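Local coordinates for uncharacterized protein (Methanosaeta thermophila PT, PDB 5HT7), which binds transition-metal ions, here iron(II), as the betagamma-crystallin domain of an archaeal protein that assembles into a trimer, at residues Lys15-Ser20 against Gly77-Ile82; Ser20-Gly25 against Glu49-Ser54; Arg35-Leu40 against Ala58-Gly63. All coordinates share one frame; numbering follows the deposited sequence.

Contact 1: residues Lys15-Ser20 against Gly77-Ile82; sequences KHIFES and GSMKRI. With FE2 (Fe (II) ion), chain D.
Glu19 meets Arg81 twice, through the backbone and through the side chain. Arg81 N donates to Glu19 O over 2.9 Å in a nearly straight bond (165°). The charged ends join in a longer salt bridge, Glu19 OE2 to Arg81 NH1 at 3.5 Å, with carboxylate and guanidinium planes 41° apart, so the two groups are not laid flat against each other. Arg81 can reach this far because its chain is extended from CG to NE; its NE turns to Ser83 O instead. Glu19 has a positive phi (72°) and is the centre of a classic gamma turn, closed by a weak bond from Ser20 N to Phe18 O.

On the buried side, Met79 SD lies 3.9 Å from Ile17 CG1. The flexible thioether suits a core it shares with Trp44 and Leu46. Ser20 and Lys80 form an antiparallel non-hydrogen-bonded pair, their CB atoms 3.6 Å apart.

One residue before Ile17, His16 NE2 binds iron at 2.3 Å; His14 and the same two histidines of both neighbouring subunits complete the site. The turn thus leads from a metal-binding strand of one sheet into the edge strand of the other, as in a Greek-key beta-sandwich.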
loop_
_atom_site.group_PDB
_atom_site.type_symbol
_atom_site.label_atom_id
_atom_site.label_comp_id
_atom_site.label_asym_id
_atom_site.label_seq_id
_atom_site.Cartn_x
_atom_site.Cartn_y
_atom_site.Cartn_z
ATOM N N LYS A 15 1.476 -1.089 6.761
ATOM C CA LYS A 15 2.560 -1.956 6.345
ATOM C C LYS A 15 1.997 -3.133 5.555
ATOM O O LYS A 15 1.135 -3.846 6.051
ATOM C CB LYS A 15 3.333 -2.456 7.573
ATOM C CG LYS A 15 4.504 -3.384 7.271
ATOM C CD LYS A 15 5.255 -3.711 8.564
ATOM C CE LYS A 15 6.166 -4.916 8.356
ATOM N NZ LYS A 15 7.182 -4.688 7.312
ATOM N N HIS A 16 2.493 -3.328 4.338
ATOM C CA HIS A 16 2.088 -4.447 3.494
ATOM C C HIS A 16 2.924 -5.670 3.761
ATOM O O HIS A 16 4.162 -5.589 3.793
ATOM C CB HIS A 16 2.230 -4.086 2.019
ATOM C CG HIS A 16 1.357 -2.945 1.610
ATOM N ND1 HIS A 16 0.043 -3.116 1.251
ATOM C CD2 HIS A 16 1.603 -1.616 1.538
ATOM C CE1 HIS A 16 -0.486 -1.942 0.950
ATOM N NE2 HIS A 16 0.440 -1.015 1.118
ATOM N N ILE A 17 2.252 -6.805 3.910
ATOM C CA ILE A 17 2.937 -8.071 4.145
ATOM C C ILE A 17 2.706 -8.997 2.962
ATOM O O ILE A 17 1.563 -9.308 2.632
ATOM C CB ILE A 17 2.436 -8.776 5.415
ATOM C CG1 ILE A 17 2.319 -7.782 6.574
ATOM C CG2 ILE A 17 3.367 -9.921 5.767
ATOM C CD1 ILE A 17 3.650 -7.301 7.071
ATOM N N PHE A 18 3.788 -9.425 2.320
ATOM C CA PHE A 18 3.675 -10.326 1.189
ATOM C C PHE A 18 4.217 -11.678 1.600
ATOM O O PHE A 18 5.417 -11.820 1.838
ATOM C CB PHE A 18 4.405 -9.756 -0.033
ATOM C CG PHE A 18 3.724 -8.541 -0.613
ATOM C CD1 PHE A 18 2.668 -8.685 -1.496
ATOM C CD2 PHE A 18 4.110 -7.263 -0.241
ATOM C CE1 PHE A 18 2.021 -7.572 -2.010
ATOM C CE2 PHE A 18 3.469 -6.146 -0.755
ATOM C CZ PHE A 18 2.428 -6.299 -1.639
ATOM N N GLU A 19 3.302 -12.633 1.742
ATOM C CA GLU A 19 3.618 -14.024 2.107
ATOM C C GLU A 19 4.047 -14.193 3.559
ATOM O O GLU A 19 3.487 -15.021 4.275
ATOM C CB GLU A 19 4.698 -14.588 1.185
ATOM C CG GLU A 19 4.167 -15.025 -0.165
ATOM C CD GLU A 19 3.109 -16.092 -0.032
ATOM O OE1 GLU A 19 3.373 -17.095 0.671
ATOM O OE2 GLU A 19 2.018 -15.927 -0.618
ATOM N N SER A 20 5.036 -13.419 3.999
ATOM C CA SER A 20 5.462 -13.496 5.391
ATOM C C SER A 20 6.322 -12.324 5.772
ATOM O O SER A 20 6.806 -11.586 4.907
ATOM C CB SER A 20 6.245 -14.788 5.645
ATOM O OG SER A 20 7.376 -14.845 4.797
ATOM N N GLY A 77 5.442 -10.073 16.253
ATOM C CA GLY A 77 6.857 -10.174 15.978
ATOM C C GLY A 77 7.108 -10.722 14.588
ATOM O O GLY A 77 8.140 -10.442 13.981
ATOM N N SER A 78 6.175 -11.532 14.103
ATOM C CA SER A 78 6.274 -12.111 12.769
ATOM C C SER A 78 4.902 -12.628 12.349
ATOM O O SER A 78 3.999 -12.766 13.183
ATOM C CB SER A 78 7.309 -13.246 12.728
ATOM O OG SER A 78 6.975 -14.274 13.644
ATOM N N MET A 79 4.738 -12.896 11.059
ATOM C CA MET A 79 3.493 -13.468 10.559
ATOM C C MET A 79 3.732 -14.115 9.208
ATOM O O MET A 79 4.646 -13.733 8.483
ATOM C CB MET A 79 2.388 -12.409 10.456
ATOM C CG MET A 79 2.772 -11.174 9.664
ATOM S SD MET A 79 1.556 -9.839 9.828
ATOM C CE MET A 79 0.089 -10.594 9.212
ATOM N N LYS A 80 2.912 -15.099 8.874
ATOM C CA LYS A 80 3.080 -15.808 7.612
ATOM C C LYS A 80 1.773 -16.435 7.151
ATOM O O LYS A 80 0.916 -16.808 7.954
ATOM C CB LYS A 80 4.171 -16.888 7.718
ATOM C CG LYS A 80 3.695 -18.250 8.206
ATOM C CD LYS A 80 4.610 -19.399 7.725
ATOM C CE LYS A 80 4.634 -19.506 6.192
ATOM N NZ LYS A 80 4.959 -20.880 5.665
ATOM N N ARG A 81 1.635 -16.526 5.838
ATOM C CA ARG A 81 0.490 -17.153 5.214
ATOM C C ARG A 81 0.645 -18.659 5.343
ATOM O O ARG A 81 1.677 -19.203 4.970
ATOM C CB ARG A 81 0.404 -16.730 3.748
ATOM C CG ARG A 81 -0.899 -17.062 3.075
ATOM C CD ARG A 81 -0.882 -16.624 1.623
ATOM N NE ARG A 81 -2.000 -17.218 0.901
ATOM C CZ ARG A 81 -2.246 -17.032 -0.389
ATOM N NH1 ARG A 81 -1.453 -16.257 -1.113
ATOM N NH2 ARG A 81 -3.292 -17.621 -0.948
ATOM N N ILE A 82 -0.362 -19.338 5.878
ATOM C CA ILE A 82 -0.243 -20.786 6.039
ATOM C C ILE A 82 -0.973 -21.559 4.944
ATOM O O ILE A 82 -0.750 -22.762 4.765
ATOM C CB ILE A 82 -0.754 -21.246 7.417
ATOM C CG1 ILE A 82 -2.147 -20.686 7.683
ATOM C CG2 ILE A 82 0.218 -20.823 8.508
ATOM C CD1 ILE A 82 -2.653 -20.957 9.083
HETATM FE FE FE2 D . 0.472 1.219 0.718
#

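Contact 2: residues Ser20-Gly25 against Glu49-Ser54; sequences SDADVG and EPNFQS
Asn51 N donates to Ala22 O over 2.7 Å, coming in 17° from the carbonyl plane, and so ties the turn after strand 20-21 to the loop after strand 44-47. Asn51 and Phe52 both have left-handed helical backbone angles, which fold that loop tightly. Asparagine accepts such angles readily; its ND2 reaches back to 3.7 Å from Ala22 CB.

Phe52 turns its ring toward the 20-25 segment: with CG anti to the carbonyl carbon (chi1 -44°), its far end comes to rest on Ala22. Its CZ atom meets Ala22 CB at 3.7 Å and Ser20 CB at 4.0 Å, and small residues suit these places because they let the ring come close. Replacing Phe52 by an alanine would probably strip the methyl of Ala22 of its aromatic partner and open a gap beside Ser20. Pro50 CG, from the other flank, sits 3.6 Å from Asp23 OD1.

Asp21 OD1 accepts from Asp23 N at 2.8 Å, an Asx turn that fixes the bend offering Ala22 O. The same carboxylate has salt bridges to Lys15 and to Arg11 of the second subunit. One backbone bond and a modest apolar patch therefore join the two loops at the surface, while the charge of Asp21 is probably balanced by its two basic partners.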
loop_
_atom_site.group_PDB
_atom_site.type_symbol
_atom_site.label_atom_id
_atom_site.label_comp_id
_atom_site.label_asym_id
_atom_site.label_seq_id
_atom_site.Cartn_x
_atom_site.Cartn_y
_atom_site.Cartn_z
ATOM N N SER A 20 5.036 -13.419 3.999
ATOM C CA SER A 20 5.462 -13.496 5.391
ATOM C C SER A 20 6.322 -12.324 5.772
ATOM O O SER A 20 6.806 -11.586 4.907
ATOM C CB SER A 20 6.245 -14.788 5.645
ATOM O OG SER A 20 7.376 -14.845 4.797
ATOM N N ASP A 21 6.506 -12.157 7.078
ATOM C CA ASP A 21 7.497 -11.231 7.602
ATOM C C ASP A 21 8.080 -11.845 8.858
ATOM O O ASP A 21 7.374 -11.994 9.853
ATOM C CB ASP A 21 6.877 -9.859 7.901
ATOM C CG ASP A 21 7.925 -8.805 8.220
ATOM O OD1 ASP A 21 9.014 -9.169 8.716
ATOM O OD2 ASP A 21 7.672 -7.603 7.968
ATOM N N ALA A 22 9.365 -12.203 8.816
ATOM C CA ALA A 22 9.987 -12.892 9.941
ATOM C C ALA A 22 10.375 -11.937 11.062
ATOM O O ALA A 22 10.799 -12.372 12.125
ATOM C CB ALA A 22 11.230 -13.686 9.472
ATOM N N ASP A 23 10.233 -10.635 10.831
ATOM C CA ASP A 23 10.694 -9.659 11.815
ATOM C C ASP A 23 9.988 -8.323 11.614
ATOM O O ASP A 23 10.597 -7.375 11.131
ATOM C CB ASP A 23 12.210 -9.504 11.697
ATOM C CG ASP A 23 12.868 -8.975 12.963
ATOM O OD1 ASP A 23 12.195 -8.778 13.990
ATOM O OD2 ASP A 23 14.097 -8.773 12.915
ATOM N N VAL A 24 8.704 -8.265 11.966
ATOM C CA VAL A 24 7.904 -7.055 11.743
ATOM C C VAL A 24 8.541 -5.853 12.443
ATOM O O VAL A 24 8.612 -4.751 11.880
ATOM C CB VAL A 24 6.447 -7.228 12.233
ATOM C CG1 VAL A 24 5.714 -5.886 12.212
ATOM C CG2 VAL A 24 5.700 -8.241 11.386
ATOM N N GLY A 25 9.065 -6.086 13.645
ATOM C CA GLY A 25 9.640 -5.019 14.456
ATOM C C GLY A 25 10.966 -4.467 13.963
ATOM O O GLY A 25 11.479 -3.484 14.497
ATOM N N GLU A 49 6.742 -13.326 18.685
ATOM C CA GLU A 49 8.182 -13.139 18.547
ATOM C C GLU A 49 8.607 -13.208 17.082
ATOM O O GLU A 49 7.874 -13.730 16.247
ATOM C CB GLU A 49 8.933 -14.200 19.373
ATOM C CG GLU A 49 8.733 -14.052 20.876
ATOM C CD GLU A 49 9.458 -15.111 21.684
ATOM O OE1 GLU A 49 10.195 -15.928 21.087
ATOM O OE2 GLU A 49 9.288 -15.128 22.923
ATOM N N PRO A 50 9.801 -12.686 16.768
ATOM C CA PRO A 50 10.345 -12.823 15.412
ATOM C C PRO A 50 10.529 -14.286 15.024
ATOM O O PRO A 50 10.546 -15.146 15.909
ATOM C CB PRO A 50 11.702 -12.123 15.502
ATOM C CG PRO A 50 11.580 -11.186 16.653
ATOM C CD PRO A 50 10.658 -11.849 17.629
ATOM N N ASN A 51 10.658 -14.551 13.726
ATOM C CA ASN A 51 11.084 -15.864 13.240
ATOM C C ASN A 51 10.082 -16.959 13.552
ATOM O O ASN A 51 10.458 -18.106 13.834
ATOM C CB ASN A 51 12.452 -16.220 13.818
ATOM C CG ASN A 51 13.526 -15.253 13.381
ATOM O OD1 ASN A 51 14.300 -14.753 14.196
ATOM N ND2 ASN A 51 13.572 -14.972 12.086
ATOM N N PHE A 52 8.808 -16.579 13.510
ATOM C CA PHE A 52 7.687 -17.510 13.555
ATOM C C PHE A 52 7.699 -18.349 14.826
ATOM O O PHE A 52 7.509 -19.563 14.791
ATOM C CB PHE A 52 7.703 -18.385 12.295
ATOM C CG PHE A 52 7.963 -17.599 11.039
ATOM C CD1 PHE A 52 7.069 -16.620 10.624
ATOM C CD2 PHE A 52 9.114 -17.805 10.300
ATOM C CE1 PHE A 52 7.311 -15.875 9.485
ATOM C CE2 PHE A 52 9.367 -17.068 9.159
ATOM C CZ PHE A 52 8.460 -16.102 8.745
ATOM N N GLN A 53 7.914 -17.667 15.948
ATOM C CA GLN A 53 7.900 -18.298 17.259
ATOM C C GLN A 53 6.832 -17.671 18.153
ATOM O O GLN A 53 6.563 -16.468 18.068
ATOM C CB GLN A 53 9.283 -18.201 17.900
ATOM C CG GLN A 53 10.338 -19.029 17.138
ATOM C CD GLN A 53 11.725 -18.910 17.721
ATOM O OE1 GLN A 53 11.904 -18.964 18.936
ATOM N NE2 GLN A 53 12.721 -18.761 16.860
ATOM N N SER A 54 6.221 -18.515 18.982
ATOM C CA SER A 54 5.139 -18.148 19.891
ATOM C C SER A 54 3.914 -17.603 19.161
ATOM O O SER A 54 3.610 -16.403 19.242
ATOM C CB SER A 54 5.607 -17.124 20.925
ATOM O OG SER A 54 4.516 -16.746 21.755
#

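Contact 3: residues Arg35-Leu40 against Ala58-Gly63; sequences RSMVVL and AEFGPG
The Phe60 ring takes the methyl of Met37 over one face: CE stands 3.8 Å from the ring centroid, 20° off the normal and shifted toward the rim at CG. Tyr65 and Tyr71 both meet this ring in edge-to-face fashion. The cluster lies between the two sheets of the betagamma-crystallin Greek-key sandwich, where residues 61-62 carry the chain from strand 58-60 of one sheet to strand 63-65 of the other. Met37 points its extended chain inward and bends only at chi3 (67°), which turns CE to the ring while SD stays above the same face, a more distant Met-aromatic contact of 5.5 Å to the centroid. An unbranched, polarisable methionine suits this place, since it can reach across the interface and adapt to a flat partner.

Val39 packs beside it, CG2 lying 4.1 Å from Phe60 CB, and its compact branched side chain also packs on Trp44. On the other side of strand 36-39, Val38, like Leu40 beyond it, packs on Phe18 of the third subunit.

Backbone bonds start the new pairing. Val39 N donates to Gly63 O at 2.9 Å, and Gly63 N returns a bond to Val39 O, making an antiparallel hydrogen-bonded pair. Gly63, at phi 158°, has backbone angles that would press any CB against the preceding carbonyl oxygen. Pro62, whose ring restricts phi, probably stiffens the crossover; its CA makes a CA-H...O contact of 3.3 Å with Val39 O. Gly61 O touches Val39 CB at 3.4 Å and accepts a hydrogen bond from Tyr65 OH.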
loop_
_atom_site.group_PDB
_atom_site.type_symbol
_atom_site.label_atom_id
_atom_site.label_comp_id
_atom_site.label_asym_id
_atom_site.label_seq_id
_atom_site.Cartn_x
_atom_site.Cartn_y
_atom_site.Cartn_z
ATOM N N ARG A 35 -2.684 -2.119 15.361
ATOM C CA ARG A 35 -3.961 -2.170 16.055
ATOM C C ARG A 35 -5.122 -2.596 15.179
ATOM O O ARG A 35 -6.214 -2.848 15.682
ATOM C CB ARG A 35 -4.260 -0.813 16.694
ATOM C CG ARG A 35 -3.292 -0.532 17.819
ATOM C CD ARG A 35 -3.632 0.716 18.618
ATOM N NE ARG A 35 -2.788 0.765 19.817
ATOM C CZ ARG A 35 -2.770 1.781 20.671
ATOM N NH1 ARG A 35 -3.544 2.839 20.453
ATOM N NH2 ARG A 35 -1.978 1.736 21.738
ATOM N N SER A 36 -4.903 -2.671 13.867
ATOM C CA SER A 36 -5.883 -3.298 12.997
ATOM C C SER A 36 -5.191 -3.932 11.802
ATOM O O SER A 36 -3.989 -3.756 11.597
ATOM C CB SER A 36 -6.958 -2.300 12.532
ATOM O OG SER A 36 -6.403 -1.206 11.824
ATOM N N MET A 37 -5.958 -4.694 11.033
ATOM C CA MET A 37 -5.382 -5.496 9.969
ATOM C C MET A 37 -6.418 -5.810 8.907
ATOM O O MET A 37 -7.608 -5.991 9.212
ATOM C CB MET A 37 -4.800 -6.792 10.554
ATOM C CG MET A 37 -4.349 -7.819 9.508
ATOM S SD MET A 37 -3.546 -9.236 10.297
ATOM C CE MET A 37 -4.917 -9.972 11.178
ATOM N N VAL A 38 -5.973 -5.847 7.652
ATOM C CA VAL A 38 -6.815 -6.339 6.583
ATOM C C VAL A 38 -6.123 -7.534 5.949
ATOM O O VAL A 38 -4.930 -7.487 5.658
ATOM C CB VAL A 38 -7.090 -5.264 5.511
ATOM C CG1 VAL A 38 -7.838 -5.884 4.328
ATOM C CG2 VAL A 38 -7.888 -4.109 6.110
ATOM N N VAL A 39 -6.857 -8.623 5.786
ATOM C CA VAL A 39 -6.320 -9.781 5.088
ATOM C C VAL A 39 -7.004 -9.855 3.733
ATOM O O VAL A 39 -8.231 -9.923 3.663
ATOM C CB VAL A 39 -6.540 -11.086 5.874
ATOM C CG1 VAL A 39 -6.135 -12.279 5.024
ATOM C CG2 VAL A 39 -5.738 -11.055 7.184
ATOM N N LEU A 40 -6.218 -9.823 2.661
ATOM C CA LEU A 40 -6.779 -9.793 1.315
ATOM C C LEU A 40 -6.940 -11.193 0.738
ATOM O O LEU A 40 -7.886 -11.474 0.008
ATOM C CB LEU A 40 -5.901 -8.944 0.394
ATOM C CG LEU A 40 -5.802 -7.486 0.859
ATOM C CD1 LEU A 40 -4.652 -6.767 0.178
ATOM C CD2 LEU A 40 -7.116 -6.781 0.599
ATOM N N ALA A 58 -5.572 -17.496 17.459
ATOM C CA ALA A 58 -6.469 -17.022 16.412
ATOM C C ALA A 58 -5.766 -16.933 15.062
ATOM O O ALA A 58 -4.708 -16.306 14.950
ATOM C CB ALA A 58 -7.048 -15.665 16.799
ATOM N N GLU A 59 -6.366 -17.549 14.046
ATOM C CA GLU A 59 -5.868 -17.455 12.678
ATOM C C GLU A 59 -6.831 -16.668 11.797
ATOM O O GLU A 59 -8.049 -16.731 11.981
ATOM C CB GLU A 59 -5.629 -18.847 12.105
ATOM C CG GLU A 59 -4.526 -19.596 12.831
ATOM C CD GLU A 59 -4.370 -21.007 12.331
ATOM O OE1 GLU A 59 -5.344 -21.533 11.750
ATOM O OE2 GLU A 59 -3.280 -21.588 12.522
ATOM N N PHE A 60 -6.286 -15.934 10.831
ATOM C CA PHE A 60 -7.078 -14.923 10.133
ATOM C C PHE A 60 -7.182 -15.164 8.636
ATOM O O PHE A 60 -6.177 -15.134 7.922
ATOM C CB PHE A 60 -6.490 -13.532 10.391
ATOM C CG PHE A 60 -6.512 -13.129 11.840
ATOM C CD1 PHE A 60 -7.569 -12.391 12.352
ATOM C CD2 PHE A 60 -5.494 -13.516 12.694
ATOM C CE1 PHE A 60 -7.598 -12.031 13.694
ATOM C CE2 PHE A 60 -5.515 -13.165 14.027
ATOM C CZ PHE A 60 -6.569 -12.420 14.530
ATOM N N GLY A 61 -8.403 -15.398 8.166
ATOM C CA GLY A 61 -8.661 -15.513 6.744
ATOM C C GLY A 61 -9.013 -14.138 6.214
ATOM O O GLY A 61 -8.963 -13.164 6.965
ATOM N N PRO A 62 -9.382 -14.047 4.929
ATOM C CA PRO A 62 -9.723 -12.754 4.318
ATOM C C PRO A 62 -10.778 -12.004 5.118
ATOM O O PRO A 62 -11.726 -12.626 5.596
ATOM C CB PRO A 62 -10.252 -13.151 2.939
ATOM C CG PRO A 62 -9.514 -14.423 2.632
ATOM C CD PRO A 62 -9.425 -15.147 3.948
ATOM N N GLY A 63 -10.592 -10.696 5.291
ATOM C CA GLY A 63 -11.513 -9.894 6.069
ATOM C C GLY A 63 -10.894 -8.610 6.597
ATOM O O GLY A 63 -9.714 -8.341 6.388
#

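In the fold
All three contacts belong to one betagamma-crystallin domain, a sandwich of two antiparallel four-stranded sheets. Their segments come in the order 15-20, 20-25, 35-40, 49-54, 58-63, 77-82, so contact 1 joins the ends of a span that encloses both other contacts, which interlace with each other. Contacts 1 and 2 share Ser20 and lie about 8 Å apart, centre to centre, around the edge where strand 20-21 pairs with 78-81. Contact 3 is about 11 Å from contact 1 and 16 Å from contact 2, across the chain's centre. In the core, Met79 CE touches Met37 SD at 4.0 Å. Contacts 1 and 3 both involve chain crossings between sheets, and every contact also reaches a neighbouring subunit of the trimer.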